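Local structure of carbohydrate esterase family 2 (CE2) (Chaetomium olivicolor, 4XVH) at residues S23-G28 with H100-A105; V47-E52 with K74-L79; Q111-G116 with W203-V208; R248-L253 with A324-W329; S256-D261 with P295-D300. The protein probably removes acetyl groups from xylan and related plant polysaccharides, using an SGNH-type hydrolase domain joined to a jelly-roll beta-sandwich domain. One frame throughout, in Å; residues are numbered along the deposited sequence. Where two conformers were deposited one is given.

Interaction 1: residues S23-G28 with H100-A105; sequences SFAFTG and HFVPTA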
# COMPACT_ATOMS: atom_id res chain seq x y z
N SER A 23 -6.73 13.94 6.96
CA SER A 23 -5.98 14.65 7.98
C SER A 23 -6.60 16.02 8.18
O SER A 23 -6.92 16.71 7.21
CB SER A 23 -4.49 14.78 7.57
OG SER A 23 -3.83 15.82 8.28
N PHE A 24 -6.77 16.44 9.43
CA PHE A 24 -7.31 17.77 9.68
C PHE A 24 -6.91 18.21 11.07
O PHE A 24 -6.28 17.45 11.83
CB PHE A 24 -8.84 17.80 9.47
CG PHE A 24 -9.63 16.87 10.39
CD1 PHE A 24 -9.89 15.56 10.02
CD2 PHE A 24 -10.16 17.34 11.59
CE1 PHE A 24 -10.64 14.71 10.86
CE2 PHE A 24 -10.91 16.51 12.45
CZ PHE A 24 -11.15 15.19 12.08
N ALA A 25 -7.22 19.46 11.40
CA ALA A 25 -6.97 19.94 12.74
C ALA A 25 -8.17 20.75 13.17
O ALA A 25 -8.88 21.32 12.32
CB ALA A 25 -5.69 20.77 12.80
N PHE A 26 -8.44 20.79 14.47
CA PHE A 26 -9.55 21.58 14.95
C PHE A 26 -9.19 22.18 16.30
O PHE A 26 -8.23 21.76 16.96
CB PHE A 26 -10.83 20.73 15.06
CG PHE A 26 -10.78 19.69 16.16
CD1 PHE A 26 -10.12 18.49 15.96
CD2 PHE A 26 -11.42 19.91 17.36
CE1 PHE A 26 -10.07 17.53 16.95
CE2 PHE A 26 -11.38 18.96 18.37
CZ PHE A 26 -10.71 17.77 18.18
N THR A 27 -9.97 23.17 16.72
CA THR A 27 -9.88 23.57 18.10
C THR A 27 -11.24 23.36 18.76
O THR A 27 -12.28 23.71 18.22
CB THR A 27 -9.38 25.00 18.23
OG1 THR A 27 -9.15 25.28 19.62
CG2 THR A 27 -10.38 25.98 17.66
N GLY A 28 -11.22 22.71 19.91
CA GLY A 28 -12.45 22.35 20.59
C GLY A 28 -12.19 21.16 21.49
O GLY A 28 -11.06 20.94 21.91
N HIS A 100 -14.12 24.71 16.00
CA HIS A 100 -13.96 24.94 14.57
C HIS A 100 -12.66 24.37 14.01
O HIS A 100 -11.70 24.09 14.75
CB HIS A 100 -14.06 26.43 14.26
CG HIS A 100 -13.03 27.27 14.94
ND1 HIS A 100 -13.25 27.87 16.16
CD2 HIS A 100 -11.76 27.61 14.58
CE1 HIS A 100 -12.17 28.55 16.52
NE2 HIS A 100 -11.26 28.41 15.58
N PHE A 101 -12.64 24.20 12.69
CA PHE A 101 -11.47 23.69 11.99
C PHE A 101 -10.39 24.75 11.90
O PHE A 101 -10.68 25.93 11.75
CB PHE A 101 -11.87 23.19 10.61
CG PHE A 101 -12.77 21.98 10.67
CD1 PHE A 101 -12.26 20.74 11.04
CD2 PHE A 101 -14.12 22.10 10.39
CE1 PHE A 101 -13.08 19.63 11.13
CE2 PHE A 101 -14.96 20.99 10.46
CZ PHE A 101 -14.43 19.75 10.84
N VAL A 102 -9.15 24.35 12.04
CA VAL A 102 -8.04 25.28 11.98
C VAL A 102 -7.09 24.74 10.94
O VAL A 102 -7.19 23.58 10.57
CB VAL A 102 -7.37 25.47 13.36
CG1 VAL A 102 -8.36 26.13 14.35
CG2 VAL A 102 -6.83 24.14 13.89
N PRO A 103 -6.19 25.58 10.42
CA PRO A 103 -5.32 25.13 9.33
C PRO A 103 -4.45 23.92 9.68
O PRO A 103 -3.92 23.83 10.79
CB PRO A 103 -4.45 26.36 9.05
CG PRO A 103 -5.33 27.50 9.41
CD PRO A 103 -6.11 27.04 10.61
N THR A 104 -4.35 23.01 8.71
CA THR A 104 -3.46 21.85 8.78
C THR A 104 -2.05 22.32 8.51
O THR A 104 -1.85 23.27 7.75
CB THR A 104 -3.86 20.78 7.73
OG1 THR A 104 -3.12 19.58 7.96
CG2 THR A 104 -3.60 21.27 6.31
N ALA A 105 -1.06 21.68 9.11
CA ALA A 105 0.32 21.95 8.71
C ALA A 105 0.46 21.57 7.23
O ALA A 105 -0.12 20.56 6.80
CB ALA A 105 1.30 21.20 9.58
O HOH W 1 -7.90 21.22 9.47

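Interaction 2: residues V47-E52 with K74-L79; sequences VIDGGE and KHTVVL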
# COMPACT_ATOMS: atom_id res chain seq x y z
N VAL A 47 -5.17 8.63 14.64
CA VAL A 47 -4.04 9.18 15.37
C VAL A 47 -4.38 10.61 15.81
O VAL A 47 -4.68 11.47 14.99
CB VAL A 47 -2.74 9.18 14.53
CG1 VAL A 47 -1.69 10.07 15.18
CG2 VAL A 47 -2.21 7.72 14.37
N ILE A 48 -4.36 10.83 17.12
CA ILE A 48 -4.76 12.10 17.70
C ILE A 48 -3.54 12.80 18.30
O ILE A 48 -2.81 12.18 19.11
CB ILE A 48 -5.82 11.89 18.81
CG1 ILE A 48 -6.97 11.03 18.29
CG2 ILE A 48 -6.35 13.23 19.34
CD1 ILE A 48 -7.76 11.77 17.13
N ASP A 49 -3.31 14.05 17.92
CA ASP A 49 -2.15 14.79 18.44
C ASP A 49 -0.84 14.02 18.24
O ASP A 49 0.06 14.07 19.08
CB ASP A 49 -2.37 15.10 19.93
CG ASP A 49 -3.57 16.02 20.14
OD1 ASP A 49 -3.88 16.74 19.17
OD2 ASP A 49 -4.18 16.02 21.23
N GLY A 50 -0.78 13.30 17.13
CA GLY A 50 0.35 12.46 16.80
C GLY A 50 0.64 11.36 17.79
O GLY A 50 1.77 10.93 17.93
N GLY A 51 -0.39 10.89 18.50
CA GLY A 51 -0.17 9.85 19.49
C GLY A 51 -0.19 8.44 18.94
O GLY A 51 -0.18 8.21 17.72
N GLU A 52 -0.26 7.48 19.85
CA GLU A 52 -0.39 6.08 19.47
C GLU A 52 -1.67 5.85 18.68
O GLU A 52 -2.73 6.37 19.03
CB GLU A 52 -0.37 5.18 20.71
CG GLU A 52 0.93 5.26 21.49
CD GLU A 52 2.09 4.69 20.69
OE1 GLU A 52 1.91 3.59 20.12
OE2 GLU A 52 3.15 5.34 20.60
N LYS A 74 -6.46 23.14 20.57
CA LYS A 74 -6.10 22.64 19.24
C LYS A 74 -5.77 21.14 19.25
O LYS A 74 -5.08 20.66 20.15
CB LYS A 74 -4.92 23.45 18.67
CG LYS A 74 -4.39 22.87 17.35
CD LYS A 74 -3.37 23.76 16.68
CE LYS A 74 -2.88 23.11 15.37
NZ LYS A 74 -1.88 23.98 14.68
N HIS A 75 -6.30 20.40 18.29
CA HIS A 75 -5.93 18.99 18.16
C HIS A 75 -5.75 18.66 16.67
O HIS A 75 -6.34 19.33 15.82
CB HIS A 75 -6.97 18.08 18.80
CG HIS A 75 -7.12 18.30 20.27
ND1 HIS A 75 -6.25 17.77 21.20
CD2 HIS A 75 -8.00 19.06 20.97
CE1 HIS A 75 -6.60 18.18 22.41
NE2 HIS A 75 -7.66 18.95 22.30
N THR A 76 -4.89 17.68 16.38
CA THR A 76 -4.70 17.17 15.03
C THR A 76 -5.32 15.79 14.96
O THR A 76 -5.30 15.03 15.94
CB THR A 76 -3.22 17.08 14.61
OG1 THR A 76 -2.53 16.17 15.49
CG2 THR A 76 -2.53 18.44 14.64
N VAL A 77 -5.87 15.46 13.80
CA VAL A 77 -6.47 14.16 13.57
C VAL A 77 -5.98 13.60 12.24
O VAL A 77 -6.06 14.27 11.19
CB VAL A 77 -8.01 14.23 13.56
CG1 VAL A 77 -8.59 12.88 13.34
CG2 VAL A 77 -8.54 14.84 14.87
N VAL A 78 -5.44 12.39 12.29
CA VAL A 78 -5.07 11.65 11.07
C VAL A 78 -5.72 10.27 11.12
O VAL A 78 -5.52 9.51 12.07
CB VAL A 78 -3.55 11.51 10.92
CG1 VAL A 78 -3.18 10.63 9.69
CG2 VAL A 78 -2.92 12.89 10.79
N LEU A 79 -6.55 10.00 10.12
CA LEU A 79 -7.18 8.69 9.94
C LEU A 79 -6.58 7.97 8.75
O LEU A 79 -6.57 8.53 7.64
CB LEU A 79 -8.69 8.86 9.70
CG LEU A 79 -9.50 7.59 9.42
CD1 LEU A 79 -9.71 6.86 10.73
CD2 LEU A 79 -10.88 7.90 8.79
O HOH W 2 -2.60 13.55 14.97

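Interaction 3: residues Q111-G116 with W203-V208; sequences QIDIIG and WSPDAV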
# COMPACT_ATOMS: atom_id res chain seq x y z
N GLN A 111 6.58 12.99 -2.54
CA GLN A 111 5.41 12.12 -2.79
C GLN A 111 5.87 10.79 -3.35
O GLN A 111 6.73 10.75 -4.26
CB GLN A 111 4.42 12.78 -3.78
CG GLN A 111 3.85 14.15 -3.32
CD GLN A 111 2.96 14.82 -4.38
OE1 GLN A 111 3.15 14.60 -5.57
NE2 GLN A 111 1.97 15.61 -3.94
N ILE A 112 5.28 9.70 -2.87
CA ILE A 112 5.71 8.36 -3.27
C ILE A 112 4.52 7.43 -3.54
O ILE A 112 3.63 7.30 -2.70
CB ILE A 112 6.60 7.74 -2.14
CG1 ILE A 112 7.87 8.58 -1.91
CG2 ILE A 112 6.95 6.32 -2.45
CD1 ILE A 112 8.77 8.00 -0.78
N ASP A 113 4.53 6.75 -4.69
CA ASP A 113 3.57 5.67 -4.94
C ASP A 113 4.18 4.33 -4.51
O ASP A 113 5.36 4.07 -4.77
CB ASP A 113 3.19 5.58 -6.42
CG ASP A 113 2.03 6.51 -6.79
OD1 ASP A 113 1.68 7.37 -5.96
OD2 ASP A 113 1.50 6.39 -7.92
N ILE A 114 3.36 3.48 -3.90
CA ILE A 114 3.79 2.14 -3.56
C ILE A 114 2.82 1.13 -4.14
O ILE A 114 1.66 1.12 -3.77
CB ILE A 114 3.87 1.96 -2.05
CG1 ILE A 114 4.54 3.21 -1.42
CG2 ILE A 114 4.60 0.66 -1.72
CD1 ILE A 114 4.05 3.55 -0.04
N ILE A 115 3.28 0.30 -5.06
CA ILE A 115 2.37 -0.55 -5.83
C ILE A 115 2.72 -2.02 -5.57
O ILE A 115 3.88 -2.38 -5.72
CB ILE A 115 2.47 -0.28 -7.34
CG1 ILE A 115 2.23 1.22 -7.63
CG2 ILE A 115 1.49 -1.20 -8.11
CD1 ILE A 115 2.76 1.67 -9.03
N GLY A 116 1.73 -2.85 -5.21
CA GLY A 116 2.06 -4.24 -4.97
C GLY A 116 0.90 -5.14 -4.62
O GLY A 116 -0.26 -4.89 -5.01
N TRP A 203 -0.84 15.44 -7.92
CA TRP A 203 -0.10 14.29 -7.37
C TRP A 203 0.93 13.84 -8.41
O TRP A 203 0.58 13.40 -9.51
CB TRP A 203 -1.05 13.13 -7.00
CG TRP A 203 -0.36 11.89 -6.39
CD1 TRP A 203 -0.18 10.66 -6.99
CD2 TRP A 203 0.23 11.77 -5.08
NE1 TRP A 203 0.49 9.80 -6.14
CE2 TRP A 203 0.74 10.45 -4.96
CE3 TRP A 203 0.37 12.65 -3.99
CZ2 TRP A 203 1.40 10.00 -3.81
CZ3 TRP A 203 1.01 12.20 -2.84
CH2 TRP A 203 1.53 10.88 -2.76
N SER A 204 2.21 13.96 -8.06
CA SER A 204 3.27 13.69 -9.02
C SER A 204 4.44 13.04 -8.29
O SER A 204 5.36 13.74 -7.84
CB SER A 204 3.70 15.00 -9.71
OG SER A 204 4.67 14.72 -10.73
N PRO A 205 4.41 11.71 -8.16
CA PRO A 205 5.38 11.02 -7.31
C PRO A 205 6.83 11.25 -7.73
O PRO A 205 7.17 11.15 -8.92
CB PRO A 205 5.02 9.55 -7.49
CG PRO A 205 3.59 9.54 -7.84
CD PRO A 205 3.31 10.83 -8.59
N ASP A 206 7.65 11.55 -6.74
CA ASP A 206 9.09 11.60 -6.93
C ASP A 206 9.65 10.20 -7.09
O ASP A 206 10.66 9.98 -7.78
CB ASP A 206 9.77 12.26 -5.74
CG ASP A 206 9.22 13.62 -5.45
OD1 ASP A 206 9.78 14.59 -5.99
OD2 ASP A 206 8.25 13.72 -4.67
N ALA A 207 8.97 9.26 -6.44
CA ALA A 207 9.41 7.88 -6.42
C ALA A 207 8.21 6.98 -6.57
O ALA A 207 7.15 7.25 -6.01
CB ALA A 207 10.15 7.57 -5.12
N VAL A 208 8.40 5.88 -7.31
CA VAL A 208 7.40 4.86 -7.49
C VAL A 208 8.02 3.52 -7.14
O VAL A 208 9.04 3.12 -7.73
CB VAL A 208 6.87 4.81 -8.92
CG1 VAL A 208 5.96 3.57 -9.14
CG2 VAL A 208 6.12 6.11 -9.24

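Interaction 4: residues R248-L253 with A324-W329; sequences RAHFFL and AAALGW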
# COMPACT_ATOMS: atom_id res chain seq x y z
N ARG A 248 9.35 11.87 -14.76
CA ARG A 248 10.56 12.20 -14.01
C ARG A 248 10.73 11.30 -12.77
O ARG A 248 11.69 11.43 -12.05
CB ARG A 248 10.53 13.66 -13.56
CG ARG A 248 10.56 14.70 -14.69
CD ARG A 248 10.25 16.12 -14.13
NE ARG A 248 8.89 16.24 -13.59
CZ ARG A 248 8.55 16.17 -12.29
NH1 ARG A 248 9.48 15.97 -11.35
NH2 ARG A 248 7.28 16.30 -11.93
N ALA A 249 9.79 10.41 -12.50
CA ALA A 249 9.91 9.64 -11.26
C ALA A 249 11.05 8.64 -11.32
O ALA A 249 11.35 8.11 -12.39
CB ALA A 249 8.60 8.89 -10.96
N HIS A 250 11.67 8.36 -10.17
CA HIS A 250 12.55 7.20 -10.06
C HIS A 250 11.73 5.98 -9.65
O HIS A 250 10.78 6.09 -8.87
CB HIS A 250 13.67 7.44 -9.06
CG HIS A 250 14.74 8.35 -9.60
ND1 HIS A 250 16.04 7.94 -9.79
CD2 HIS A 250 14.69 9.64 -10.02
CE1 HIS A 250 16.74 8.94 -10.31
NE2 HIS A 250 15.95 9.98 -10.43
N PHE A 251 12.11 4.81 -10.17
CA PHE A 251 11.37 3.59 -9.88
C PHE A 251 12.21 2.62 -9.05
O PHE A 251 13.41 2.41 -9.35
CB PHE A 251 10.90 2.93 -11.20
CG PHE A 251 9.82 3.72 -11.90
CD1 PHE A 251 10.14 4.89 -12.57
CD2 PHE A 251 8.49 3.33 -11.80
CE1 PHE A 251 9.18 5.65 -13.20
CE2 PHE A 251 7.50 4.07 -12.40
CZ PHE A 251 7.83 5.25 -13.10
N PHE A 252 11.58 2.03 -8.04
CA PHE A 252 12.23 1.13 -7.10
C PHE A 252 11.54 -0.22 -7.16
O PHE A 252 10.40 -0.39 -6.70
CB PHE A 252 12.20 1.76 -5.69
CG PHE A 252 12.97 3.06 -5.65
CD1 PHE A 252 12.36 4.26 -6.03
CD2 PHE A 252 14.34 3.06 -5.41
CE1 PHE A 252 13.07 5.45 -6.08
CE2 PHE A 252 15.07 4.29 -5.46
CZ PHE A 252 14.42 5.47 -5.79
N LEU A 253 12.25 -1.17 -7.76
CA LEU A 253 11.72 -2.50 -8.06
C LEU A 253 12.27 -3.54 -7.08
O LEU A 253 13.47 -3.79 -7.02
CB LEU A 253 12.07 -2.90 -9.50
CG LEU A 253 11.77 -1.85 -10.58
CD1 LEU A 253 12.00 -2.40 -12.01
CD2 LEU A 253 10.37 -1.27 -10.50
N ALA A 324 16.31 7.72 -0.83
CA ALA A 324 17.06 8.92 -0.45
C ALA A 324 18.31 9.04 -1.31
O ALA A 324 18.64 10.14 -1.79
CB ALA A 324 17.44 8.93 1.07
N ALA A 325 19.03 7.93 -1.47
CA ALA A 325 20.30 7.96 -2.21
C ALA A 325 20.04 8.35 -3.66
O ALA A 325 20.76 9.16 -4.26
CB ALA A 325 21.00 6.62 -2.15
N ALA A 326 19.01 7.73 -4.23
CA ALA A 326 18.66 7.98 -5.62
C ALA A 326 18.23 9.42 -5.85
O ALA A 326 18.52 9.99 -6.90
CB ALA A 326 17.54 7.02 -6.07
N LEU A 327 17.52 10.00 -4.88
CA LEU A 327 16.88 11.31 -5.09
C LEU A 327 17.69 12.48 -4.51
O LEU A 327 17.33 13.63 -4.71
CB LEU A 327 15.48 11.32 -4.47
CG LEU A 327 14.40 10.66 -5.34
CD1 LEU A 327 14.72 9.24 -5.65
CD2 LEU A 327 13.14 10.64 -4.63
N GLY A 328 18.76 12.17 -3.79
CA GLY A 328 19.57 13.19 -3.13
C GLY A 328 18.87 13.74 -1.89
O GLY A 328 19.02 14.90 -1.55
N TRP A 329 18.08 12.91 -1.24
CA TRP A 329 17.40 13.28 0.00
C TRP A 329 18.18 12.77 1.23
O TRP A 329 17.83 13.02 2.38
CB TRP A 329 15.99 12.69 0.03
CG TRP A 329 15.01 13.21 -1.00
CD1 TRP A 329 15.12 14.30 -1.80
CD2 TRP A 329 13.75 12.61 -1.32
NE1 TRP A 329 13.98 14.45 -2.59
CE2 TRP A 329 13.12 13.42 -2.31
CE3 TRP A 329 13.07 11.49 -0.85
CZ2 TRP A 329 11.87 13.12 -2.83
CZ3 TRP A 329 11.81 11.19 -1.38
CH2 TRP A 329 11.24 12.00 -2.37
OXT TRP A 329 19.17 12.05 1.07

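Interaction 5: residues S256-D261 with P295-D300; sequences SPMLSD and PTQGSD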
# COMPACT_ATOMS: atom_id res chain seq x y z
N SER A 256 11.05 -10.39 -3.69
CA SER A 256 10.08 -10.80 -2.68
C SER A 256 10.70 -11.46 -1.45
O SER A 256 11.43 -12.44 -1.58
CB SER A 256 9.10 -11.79 -3.30
OG SER A 256 8.29 -12.33 -2.29
N PRO A 257 10.35 -10.95 -0.26
CA PRO A 257 10.77 -11.59 1.00
C PRO A 257 10.10 -12.95 1.21
O PRO A 257 10.54 -13.72 2.07
CB PRO A 257 10.29 -10.58 2.07
CG PRO A 257 9.03 -9.99 1.46
CD PRO A 257 9.43 -9.82 -0.02
N MET A 258 9.05 -13.26 0.43
CA MET A 258 8.36 -14.55 0.55
C MET A 258 8.85 -15.59 -0.45
O MET A 258 8.51 -16.76 -0.30
CB MET A 258 6.85 -14.37 0.39
CG MET A 258 6.24 -13.55 1.52
SD MET A 258 4.45 -13.19 1.42
CE MET A 258 3.77 -14.85 1.69
N LEU A 259 9.62 -15.20 -1.47
CA LEU A 259 10.17 -16.21 -2.38
C LEU A 259 11.53 -16.66 -1.88
O LEU A 259 12.26 -15.88 -1.27
CB LEU A 259 10.28 -15.68 -3.81
CG LEU A 259 8.94 -15.30 -4.45
CD1 LEU A 259 9.17 -14.80 -5.88
CD2 LEU A 259 8.00 -16.50 -4.44
N SER A 260 11.86 -17.93 -2.13
CA SER A 260 13.17 -18.46 -1.75
C SER A 260 13.74 -19.25 -2.91
O SER A 260 13.07 -19.42 -3.94
CB SER A 260 13.06 -19.35 -0.51
OG SER A 260 12.45 -20.57 -0.86
N ASP A 261 14.97 -19.75 -2.73
CA ASP A 261 15.58 -20.66 -3.69
C ASP A 261 15.44 -22.11 -3.24
O ASP A 261 16.03 -23.00 -3.85
CB ASP A 261 17.06 -20.32 -3.91
CG ASP A 261 17.23 -19.06 -4.72
OD1 ASP A 261 16.28 -18.69 -5.44
OD2 ASP A 261 18.30 -18.43 -4.62
N PRO A 295 15.80 -9.47 1.30
CA PRO A 295 16.24 -10.84 1.59
C PRO A 295 15.06 -11.69 2.06
O PRO A 295 14.18 -11.20 2.78
CB PRO A 295 17.28 -10.66 2.69
CG PRO A 295 17.74 -9.26 2.58
CD PRO A 295 16.59 -8.45 2.03
N THR A 296 15.03 -12.94 1.62
CA THR A 296 14.03 -13.90 2.07
C THR A 296 13.92 -13.82 3.58
O THR A 296 14.92 -13.82 4.27
CB THR A 296 14.40 -15.34 1.65
OG1 THR A 296 14.52 -15.40 0.22
CG2 THR A 296 13.34 -16.35 2.12
N GLN A 297 12.70 -13.72 4.09
CA GLN A 297 12.48 -13.50 5.52
C GLN A 297 12.86 -14.73 6.35
O GLN A 297 13.04 -15.83 5.81
CB GLN A 297 11.00 -13.13 5.73
CG GLN A 297 10.04 -14.22 5.25
CD GLN A 297 8.56 -13.83 5.43
OE1 GLN A 297 8.24 -12.85 6.13
NE2 GLN A 297 7.66 -14.59 4.80
N GLY A 298 12.93 -14.56 7.67
CA GLY A 298 13.16 -15.69 8.57
C GLY A 298 11.89 -16.43 8.98
O GLY A 298 10.81 -16.25 8.38
N SER A 299 12.00 -17.24 10.03
CA SER A 299 10.88 -18.09 10.41
C SER A 299 9.75 -17.33 11.12
O SER A 299 8.62 -17.81 11.14
CB SER A 299 11.36 -19.22 11.32
OG SER A 299 11.95 -18.65 12.46
N ASP A 300 10.02 -16.17 11.70
CA ASP A 300 8.94 -15.45 12.37
C ASP A 300 8.08 -14.72 11.34
O ASP A 300 8.60 -13.90 10.56
CB ASP A 300 9.50 -14.47 13.39
CG ASP A 300 10.21 -15.18 14.53
OD1 ASP A 300 9.70 -16.21 15.03
OD2 ASP A 300 11.29 -14.71 14.93

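Interaction 1: residues S23-G28 with H100-A105
Thr27 lays its methyl group over one face of the His100 ring. CG2 stands 3.5 Å from the centroid of that ring, a CH-pi contact displaced toward the rim on the NE2 and CE1 side. The two side chains run alongside each other and point the same way. In His100, CG sits between the backbone N and the carbonyl carbon (chi1 60°), which turns the imidazole back over the neighbouring strand. The same Thr27 methyl also touches CG1 of Val102, and CG2 of Val102 packs against CB of Ala25 at 3.7 Å. These four residues share one face of the sheet.

The backbones pair as antiparallel strands. Thr27 and His100 form a hydrogen-bonded pair, with Thr27 N to His100 O at 2.8 Å and His100 N to Thr27 O at 3.1 Å. Phe26 and Phe101 follow as a non-hydrogen-bonded pair. Strand 100-102 thus lies beside strand 21-28 in one sheet of the jelly-roll beta-sandwich that forms the N-terminal domain. Val102 N still donates to Ala25 O at 3.1 Å, from above the carbonyl plane. Past this bond a water takes the N-H of Ala25 and donates to Val102 O, so it links the two backbones.

On the other face the rings of Phe24 and Phe101 meet obliquely, their planes 77° apart. CD2 of Phe24 reaches the edge of the Phe101 ring at CE1, 3.7 Å away. Both rings also touch Ile95 of strand 88-97, which belongs to the second sheet of the sandwich.

Interaction 2: residues V47-E52 with K74-L79
The His75 ring meets the carboxylate of Asp49 at its edge, and the two planes are 26° apart, nearly coplanar. ND1 of His75 donates to OD2 of Asp49 at 2.7 Å. It uses the syn lone pair of that oxygen, and the oxygen lies almost in the ring plane. The other carboxylate oxygen, OD1, accepts from the backbone N of Thr76 at 3.1 Å. Both oxygens are therefore held, which fixes the rotation of the carboxylate. With CG of Asp49 beside its own backbone N (chi1 -64°), the carboxylate can span these two donors. At the far side of the ring, NE2 of His75 bonds to the carbonyl of Arg71.

Behind the aspartate, its N donates to Thr76 O at 3.0 Å. A water joins Val47 O, Gly50 N and Thr76 OG1. Val47 and Val78 form a hydrogen-bonded antiparallel pair, with Val47 N to Val78 O at 2.7 Å. On the opposite face CD1 of Ile48 packs alongside CG2 of Val77 at 3.9 Å.

The chain then leaves strand 44-48 through a type I' turn from Ile48 to Gly51, closed by Gly51 N to Ile48 O. Such a turn is typical of a tight beta hairpin, and here it joins strands 44-48 and 54-56 of the beta-sandwich.

Interaction 3: residues Q111-G116 with W203-V208
This is a buried pairing of parallel strands inside the hydrolase domain, extended by side chains from the loop that leads into the second strand. Strand 111-116 lies next to strand 207-211 in the five-stranded parallel sheet. Ile112 pairs with Ala207 and Asp113 with Val208. Asp113 N donates to Ala207 O at 3.0 Å.

At the start of the strand, Gln111 is gripped at several points. Its backbone N gives a hydrogen bond to OD2 of Asp206 at 2.8 Å, and its O accepts from Asp206 N at the same distance. Its side chain runs across the indole of Trp203. CB lies over the six-membered ring, 3.8 Å from the centroid, and the amide plane is inclined 37° to the indole. At the end of this extended chain (chi2 176°), OE1 takes the N-H of Ser204 at 2.7 Å, in a nearly straight bond.

The edge of the same indole meets Asp113. NE1 of Trp203 donates to OD1 at 2.7 Å, on the syn side and slightly out of the carboxylate plane. OD2 of Asp113 bonds to the hydroxyl of Tyr185, so both oxygens of this buried carboxylate have partners. CG of Pro205 packs on OD1 of Asp113 at 3.4 Å.

On the other face of the sheet, CG1 of Ile112 approaches CB of Ala207, and both side chains touch Ile323 of helix 309-327. A central parallel sheet covered by helices is characteristic of the three-layer alpha/beta/alpha fold of SGNH (GDSL-like) hydrolases.

Interaction 4: residues R248-L253 with A324-W329
Phe252 leaves strand 250-254 toward the last turn of helix 309-327. Its CB and CG stay close to the strand. CG lies beside the backbone N (chi1 -63°), and this directs the far end of the ring at the helix. CE2 comes to 3.7 Å from CB of Ala326, and CE1 lies at 4.2 Å from CD1 of Leu327. CZ, the tip, touches both: CB of Ala326 at 3.5 Å and CD1 of Leu327 at 3.8 Å. Both groups meet the ring at its edge. An alanine here would remove the ring and is likely to open a gap beside Ala326 and Leu327, leaving the leucine methyl freer to move.

His250 is the second strand residue in the contact. Its CB lies 4.0 Å from CD1 of Leu327, and the two side chains slide past each other in opposite directions. ND1 of His250 is hydrogen-bonded to NE2 of His290, whose ring also stacks on Phe252.

The helix ends directly after these residues, where Gly328 takes a positive phi of 75°. Alternate residues of a strand, His250 and Phe252, thus receive two successive helix residues. This is helix-on-sheet packing of the alpha/beta/alpha sandwich, made here by the C-terminal helix.

Interaction 5: residues S256-D261 with P295-D300
Thr296 OG1 donates to the carbonyl O of Leu259 at 2.7 Å, in the carbonyl plane. One residue on, Gln297 N donates to Pro257 O at 3.0 Å, in a nearly straight bond that falls on a lone pair. Together the two bonds join loops that follow strands 250-254 and 289-292 of the SGNH-type hydrolase fold. The first loop holds a type I turn from Ser256 to Leu259. It also holds an ST turn, in which OG of Ser256 accepts from Met258 N at 3.0 Å.

Gln297 has its CG between the backbone N and the carbonyl carbon (chi1 59°). This brings the side chain back over the turn, with CG of Gln297 3.3 Å from Pro257 O. The amide then runs alongside Met258, and its NE2 bonds to the carbonyl of Tyr305. An alanine in its place would probably leave the Tyr305 carbonyl without this donor and uncover one flank of Met258.

Met258 touches His306, a residue of the pocket that holds the bound polyether, and its side chain is about 6 Å from that ligand. Between the loops, CB of Ser260 meets CG2 of Thr296 at 4.0 Å. NE2 of Gln297 sits 3.7 Å from CG of Met258.

Interactions 1 and 2 belong to the N-terminal beta-sandwich. Their centres are 10 Å apart, and strands 21-28 and 73-81 are neighbours in one sheet. Interaction 2 is nested along the chain within the loop closed by interaction 1. The chain then enters the hydrolase domain, where interactions 3 and 4 share the parallel sheet through strands 207-211 and 250-254, again with centres 10 Å apart. Interaction 5 is nested within interaction 4 and lies about 25 Å from it between centres, in loops near the polyether pocket. The centres of interactions 1 and 5 are about 43 Å apart. The pocket includes Ala86 and Tyr87 as well as hydrolase residues, so both domains contribute to it.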